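PDB 6BO0: MdbA protein from Corynebacterium matruchotii ATCC 14266, which is a thiol-disulfide oxidoreductase of the DsbA family with a thioredoxin-type domain, and probably catalyses disulfide bond formation in exported proteins. Local coordinates for residues S90-D104 with T145-K159. Sequence-based numbering, arbitrary orientation.
Sequences SNKAGTAAYTIAKDD and TVKKIADGTYSDEFK
The Phe158 ring lies flat on the backbone of helix 90-103. One face covers Gly94 and the N of Thr95, with Gly94 CA 4.0 Å from the ring centroid in a CH-pi contact. Asn91 OD1 meets the ring edge in plane, with the amide and ring planes nearly perpendicular. The amide is held from outside: ND2 is hydrogen-bonded to Asp83 and OD1 to Asn80. Thr95 OG1 touches Phe158 CB at 3.4 Å. Phe158 is thus a knob in the hole formed by Asn91, Gly94, Thr95 and Tyr98; its CG stands anti to the backbone N (chi1 178°), which lays the ring against helix 90-103.

The Tyr154 ring carries Lys102 CD over one face. Thr99 and Asp103 OD1 approach its edge. Tyr98 turns its own edge toward the Tyr154 face in an offset edge-to-face pair, planes at 86°. At the Tyr98 edge lies Glu157 OE2, which accepts from Tyr98 OH (2.5 Å) on its anti lone pair and from Lys102 NZ (2.6 Å) on its syn lone pair. The two donors should favour a charged carboxylate.

Asp103 divides its oxygens. OD1 accepts from Tyr154 OH at 2.9 Å, and OD2 forms a salt bridge with Lys148 NZ (2.8 Å). Lys148 NZ also donates to Tyr154 OH. Farther along, Thr145 OG1 donates to the anti lone pair of Asp104 OD2 at 2.7 Å; OD2 also accepts from Lys142 N.

Ile149 packs on Ala96, Thr99 and Ile100. Water 2 donates to Thr99 OG1 and Lys148 O and accepts from Tyr154 N.

Helix 145-151 runs roughly antiparallel to helix 90-103 and ends in a Schellman motif at Gly152. Helix 155-159 then crosses helix 90-103 at 103°. This lies in the helical part of the DsbA-like fold: Ala96 and Ile100 reach helix 106-118, Ile149 reaches helix 129-138, and Tyr98 and Lys102 touch Val23 of strand 20-24.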
loop_
_atom_site.group_PDB
_atom_site.type_symbol
_atom_site.label_atom_id
_atom_site.label_comp_id
_atom_site.label_asym_id
_atom_site.label_seq_id
_atom_site.Cartn_x
_atom_site.Cartn_y
_atom_site.Cartn_z
ATOM N N SER A 90 -3.907 -8.693 7.774
ATOM C CA SER A 90 -2.818 -8.211 6.929
ATOM C C SER A 90 -2.879 -8.820 5.533
ATOM O O SER A 90 -2.620 -8.148 4.520
ATOM C CB SER A 90 -1.460 -8.479 7.560
ATOM O OG SER A 90 -1.364 -7.857 8.836
ATOM N N ASN A 91 -3.232 -10.110 5.480
ATOM C CA ASN A 91 -3.405 -10.790 4.207
ATOM C C ASN A 91 -4.645 -10.329 3.457
ATOM O O ASN A 91 -4.591 -10.138 2.233
ATOM C CB ASN A 91 -3.473 -12.297 4.424
ATOM C CG ASN A 91 -2.086 -12.909 4.491
ATOM O OD1 ASN A 91 -1.409 -13.021 3.466
ATOM N ND2 ASN A 91 -1.644 -13.282 5.685
ATOM N N LYS A 92 -5.764 -10.178 4.143
ATOM C CA LYS A 92 -6.998 -9.781 3.446
ATOM C C LYS A 92 -6.885 -8.357 2.901
ATOM O O LYS A 92 -7.175 -8.097 1.729
ATOM C CB LYS A 92 -8.203 -9.955 4.354
ATOM C CG LYS A 92 -8.482 -11.419 4.744
ATOM C CD LYS A 92 -9.422 -11.542 5.928
ATOM C CE LYS A 92 -9.400 -12.930 6.516
ATOM N NZ LYS A 92 -10.288 -13.021 7.701
ATOM N N ALA A 93 -6.483 -7.441 3.752
ATOM C CA ALA A 93 -6.286 -6.058 3.328
ATOM C C ALA A 93 -5.210 -5.961 2.259
ATOM O O ALA A 93 -5.384 -5.248 1.270
ATOM C CB ALA A 93 -5.949 -5.183 4.522
ATOM N N GLY A 94 -4.099 -6.680 2.459
ATOM C CA GLY A 94 -3.048 -6.642 1.480
ATOM C C GLY A 94 -3.478 -7.201 0.139
ATOM O O GLY A 94 -3.166 -6.634 -0.913
ATOM N N THR A 95 -4.221 -8.312 0.153
ATOM C CA THR A 95 -4.731 -8.881 -1.097
ATOM C C THR A 95 -5.651 -7.908 -1.805
ATOM O O THR A 95 -5.603 -7.743 -3.023
ATOM C CB THR A 95 -5.448 -10.216 -0.807
ATOM O OG1 THR A 95 -4.497 -11.177 -0.364
ATOM C CG2 THR A 95 -6.107 -10.769 -2.049
ATOM N N ALA A 96 -6.555 -7.298 -1.046
ATOM C CA ALA A 96 -7.473 -6.348 -1.658
ATOM C C ALA A 96 -6.737 -5.178 -2.309
ATOM O O ALA A 96 -7.010 -4.835 -3.459
ATOM C CB ALA A 96 -8.460 -5.825 -0.630
ATOM N N ALA A 97 -5.799 -4.576 -1.578
ATOM C CA ALA A 97 -5.058 -3.455 -2.122
ATOM C C ALA A 97 -4.216 -3.861 -3.329
ATOM O O ALA A 97 -4.113 -3.104 -4.305
ATOM C CB ALA A 97 -4.193 -2.821 -1.055
ATOM N N TYR A 98 -3.634 -5.064 -3.280
ATOM C CA TYR A 98 -2.819 -5.578 -4.379
ATOM C C TYR A 98 -3.640 -5.775 -5.635
ATOM O O TYR A 98 -3.192 -5.498 -6.747
ATOM C CB TYR A 98 -2.148 -6.893 -3.961
ATOM C CG TYR A 98 -1.384 -7.571 -5.052
ATOM C CD1 TYR A 98 -0.111 -7.153 -5.398
ATOM C CD2 TYR A 98 -1.948 -8.628 -5.761
ATOM C CE1 TYR A 98 0.581 -7.753 -6.437
ATOM C CE2 TYR A 98 -1.264 -9.229 -6.791
ATOM C CZ TYR A 98 0.011 -8.786 -7.118
ATOM O OH TYR A 98 0.696 -9.408 -8.140
ATOM N N THR A 99 -4.852 -6.266 -5.462
ATOM C CA THR A 99 -5.768 -6.487 -6.580
ATOM C C THR A 99 -6.055 -5.167 -7.296
ATOM O O THR A 99 -6.049 -5.086 -8.537
ATOM C CB THR A 99 -7.085 -7.113 -6.086
ATOM O OG1 THR A 99 -6.815 -8.332 -5.400
ATOM C CG2 THR A 99 -8.034 -7.396 -7.230
ATOM N N ILE A 100 -6.292 -4.117 -6.501
ATOM C CA ILE A 100 -6.514 -2.794 -7.077
ATOM C C ILE A 100 -5.230 -2.284 -7.767
ATOM O O ILE A 100 -5.282 -1.739 -8.870
ATOM C CB ILE A 100 -7.002 -1.811 -5.999
ATOM C CG1 ILE A 100 -8.318 -2.291 -5.389
ATOM C CG2 ILE A 100 -7.132 -0.418 -6.518
ATOM C CD1 ILE A 100 -8.739 -1.544 -4.148
ATOM N N ALA A 101 -4.090 -2.472 -7.116
ATOM C CA ALA A 101 -2.824 -2.038 -7.704
ATOM C C ALA A 101 -2.578 -2.685 -9.053
ATOM O O ALA A 101 -2.057 -2.031 -9.961
ATOM C CB ALA A 101 -1.667 -2.353 -6.779
ATOM N N LYS A 102 -2.882 -3.971 -9.155
ATOM C CA LYS A 102 -2.571 -4.726 -10.354
ATOM C C LYS A 102 -3.576 -4.467 -11.482
ATOM O O LYS A 102 -3.187 -4.365 -12.654
ATOM C CB LYS A 102 -2.516 -6.224 -10.031
ATOM C CG LYS A 102 -1.939 -7.060 -11.169
ATOM C CD LYS A 102 -1.820 -8.524 -10.812
ATOM C CE LYS A 102 -1.159 -9.236 -11.965
ATOM N NZ LYS A 102 -0.878 -10.663 -11.750
ATOM N N ASP A 103 -4.867 -4.364 -11.136
ATOM C CA ASP A 103 -5.949 -4.330 -12.144
ATOM C C ASP A 103 -6.661 -3.024 -12.311
ATOM O O ASP A 103 -7.498 -2.895 -13.217
ATOM C CB ASP A 103 -7.093 -5.253 -11.764
ATOM C CG ASP A 103 -6.787 -6.665 -11.937
ATOM O OD1 ASP A 103 -5.631 -7.062 -12.137
ATOM O OD2 ASP A 103 -7.773 -7.446 -11.870
ATOM N N ASP A 104 -6.416 -2.066 -11.447
ATOM C CA ASP A 104 -7.233 -0.898 -11.379
ATOM C C ASP A 104 -6.366 0.359 -11.427
ATOM O O ASP A 104 -5.203 0.298 -11.815
ATOM C CB ASP A 104 -8.164 -0.973 -10.154
ATOM C CG ASP A 104 -9.546 -0.393 -10.420
ATOM O OD1 ASP A 104 -9.643 0.840 -10.636
ATOM O OD2 ASP A 104 -10.523 -1.161 -10.423
ATOM N N THR A 145 -12.679 -5.694 -10.677
ATOM C CA THR A 145 -11.771 -5.592 -9.526
ATOM C C THR A 145 -12.492 -5.973 -8.240
ATOM O O THR A 145 -11.968 -6.704 -7.417
ATOM C CB THR A 145 -11.197 -4.193 -9.425
ATOM O OG1 THR A 145 -10.524 -3.889 -10.650
ATOM C CG2 THR A 145 -10.267 -4.009 -8.236
ATOM N N VAL A 146 -13.699 -5.456 -8.080
ATOM C CA VAL A 146 -14.519 -5.754 -6.921
ATOM C C VAL A 146 -14.737 -7.274 -6.826
ATOM O O VAL A 146 -14.596 -7.866 -5.764
ATOM C CB VAL A 146 -15.848 -4.967 -7.003
ATOM C CG1 VAL A 146 -16.797 -5.367 -5.879
ATOM C CG2 VAL A 146 -15.594 -3.463 -6.934
ATOM N N LYS A 147 -15.104 -7.888 -7.962
ATOM C CA LYS A 147 -15.293 -9.339 -7.977
ATOM C C LYS A 147 -14.009 -10.081 -7.565
ATOM O O LYS A 147 -14.055 -11.017 -6.774
ATOM C CB LYS A 147 -15.744 -9.774 -9.366
ATOM C CG LYS A 147 -16.035 -11.259 -9.485
ATOM C CD LYS A 147 -16.137 -11.707 -10.927
ATOM C CE LYS A 147 -17.357 -11.138 -11.573
ATOM N NZ LYS A 147 -17.451 -11.671 -12.953
ATOM N N LYS A 148 -12.864 -9.678 -8.135
ATOM C CA LYS A 148 -11.629 -10.383 -7.849
ATOM C C LYS A 148 -11.249 -10.245 -6.381
ATOM O O LYS A 148 -10.664 -11.165 -5.800
ATOM C CB LYS A 148 -10.502 -9.875 -8.708
ATOM C CG LYS A 148 -10.585 -10.381 -10.143
ATOM C CD LYS A 148 -9.323 -9.975 -10.874
ATOM C CE LYS A 148 -9.382 -10.259 -12.342
ATOM N NZ LYS A 148 -8.025 -10.037 -12.886
ATOM N N ILE A 149 -11.508 -9.076 -5.772
ATOM C CA ILE A 149 -11.246 -8.936 -4.331
ATOM C C ILE A 149 -12.105 -9.928 -3.541
ATOM O O ILE A 149 -11.611 -10.705 -2.714
ATOM C CB ILE A 149 -11.503 -7.501 -3.846
ATOM C CG1 ILE A 149 -10.518 -6.519 -4.501
ATOM C CG2 ILE A 149 -11.382 -7.448 -2.316
ATOM C CD1 ILE A 149 -10.837 -5.067 -4.268
ATOM N N ALA A 150 -13.406 -9.920 -3.793
ATOM C CA ALA A 150 -14.310 -10.787 -3.032
ATOM C C ALA A 150 -13.940 -12.256 -3.198
ATOM O O ALA A 150 -14.049 -13.032 -2.259
ATOM C CB ALA A 150 -15.758 -10.559 -3.472
ATOM N N ASP A 151 -13.521 -12.622 -4.409
ATOM C CA ASP A 151 -13.199 -14.002 -4.729
ATOM C C ASP A 151 -11.808 -14.433 -4.244
ATOM O O ASP A 151 -11.452 -15.612 -4.302
ATOM C CB ASP A 151 -13.249 -14.228 -6.240
ATOM C CG ASP A 151 -14.603 -14.041 -6.829
ATOM O OD1 ASP A 151 -15.605 -13.878 -6.096
ATOM O OD2 ASP A 151 -14.681 -14.108 -8.077
ATOM N N GLY A 152 -10.992 -13.496 -3.785
ATOM C CA GLY A 152 -9.627 -13.834 -3.425
ATOM C C GLY A 152 -8.799 -14.361 -4.575
ATOM O O GLY A 152 -7.910 -15.182 -4.401
ATOM N N THR A 153 -9.062 -13.844 -5.758
ATOM C CA THR A 153 -8.364 -14.277 -6.956
ATOM C C THR A 153 -6.844 -14.183 -6.808
ATOM O O THR A 153 -6.109 -15.054 -7.278
ATOM C CB THR A 153 -8.902 -13.505 -8.179
ATOM O OG1 THR A 153 -10.315 -13.729 -8.280
ATOM C CG2 THR A 153 -8.187 -13.905 -9.463
ATOM N N TYR A 154 -6.380 -13.117 -6.147
ATOM C CA TYR A 154 -4.953 -12.917 -5.960
ATOM C C TYR A 154 -4.463 -13.259 -4.561
ATOM O O TYR A 154 -3.325 -12.883 -4.205
ATOM C CB TYR A 154 -4.553 -11.489 -6.327
ATOM C CG TYR A 154 -4.763 -11.139 -7.787
ATOM C CD1 TYR A 154 -4.307 -11.949 -8.825
ATOM C CD2 TYR A 154 -5.372 -9.958 -8.120
ATOM C CE1 TYR A 154 -4.486 -11.560 -10.154
ATOM C CE2 TYR A 154 -5.532 -9.552 -9.414
ATOM C CZ TYR A 154 -5.109 -10.358 -10.433
ATOM O OH TYR A 154 -5.284 -9.924 -11.723
ATOM N N SER A 155 -5.240 -13.967 -3.751
ATOM C CA SER A 155 -4.773 -14.300 -2.410
ATOM C C SER A 155 -3.468 -15.045 -2.378
ATOM O O SER A 155 -2.571 -14.733 -1.596
ATOM C CB SER A 155 -5.842 -15.074 -1.660
ATOM O OG SER A 155 -6.966 -14.235 -1.408
ATOM N N ASP A 156 -3.322 -16.036 -3.238
ATOM C CA ASP A 156 -2.099 -16.809 -3.237
ATOM C C ASP A 156 -0.930 -16.017 -3.825
ATOM O O ASP A 156 0.193 -16.093 -3.322
ATOM C CB ASP A 156 -2.339 -18.125 -3.959
ATOM C CG ASP A 156 -3.240 -19.085 -3.150
ATOM O OD1 ASP A 156 -3.495 -18.838 -1.942
ATOM O OD2 ASP A 156 -3.682 -20.095 -3.721
ATOM N N GLU A 157 -1.187 -15.249 -4.877
ATOM C CA GLU A 157 -0.169 -14.377 -5.444
ATOM C C GLU A 157 0.332 -13.397 -4.381
ATOM O O GLU A 157 1.537 -13.157 -4.243
ATOM C CB GLU A 157 -0.767 -13.662 -6.623
ATOM C CG GLU A 157 0.190 -12.841 -7.459
ATOM C CD GLU A 157 -0.386 -12.535 -8.837
ATOM O OE1 GLU A 157 -0.805 -13.475 -9.541
ATOM O OE2 GLU A 157 -0.406 -11.379 -9.248
ATOM N N PHE A 158 -0.594 -12.853 -3.595
ATOM C CA PHE A 158 -0.232 -11.920 -2.552
ATOM C C PHE A 158 0.608 -12.584 -1.461
ATOM O O PHE A 158 1.531 -11.980 -0.933
ATOM C CB PHE A 158 -1.466 -11.243 -1.939
ATOM C CG PHE A 158 -1.067 -10.310 -0.821
ATOM C CD1 PHE A 158 -0.502 -9.071 -1.113
ATOM C CD2 PHE A 158 -1.105 -10.726 0.495
ATOM C CE1 PHE A 158 -0.018 -8.262 -0.098
ATOM C CE2 PHE A 158 -0.614 -9.918 1.512
ATOM C CZ PHE A 158 -0.066 -8.689 1.206
ATOM N N LYS A 159 0.302 -13.832 -1.105
ATOM C CA LYS A 159 1.140 -14.531 -0.120
ATOM C C LYS A 159 2.607 -14.519 -0.559
ATOM O O LYS A 159 3.523 -14.294 0.258
ATOM C CB LYS A 159 0.662 -15.968 0.105
ATOM C CG LYS A 159 -0.643 -16.096 0.886
ATOM C CD LYS A 159 -1.014 -17.560 1.095
ATOM C CE LYS A 159 -2.520 -17.767 1.198
ATOM N NZ LYS A 159 -2.839 -19.160 1.612
HETATM O O HOH W 1 -3.290 -13.877 1.188
HETATM O O HOH W 2 -7.915 -10.934 -5.184
HETATM O O HOH W 3 -3.298 -11.423 -13.262
HETATM O O HOH W 4 -1.998 -13.340 -12.114
HETATM O O HOH W 5 -10.211 -6.084 -12.511
#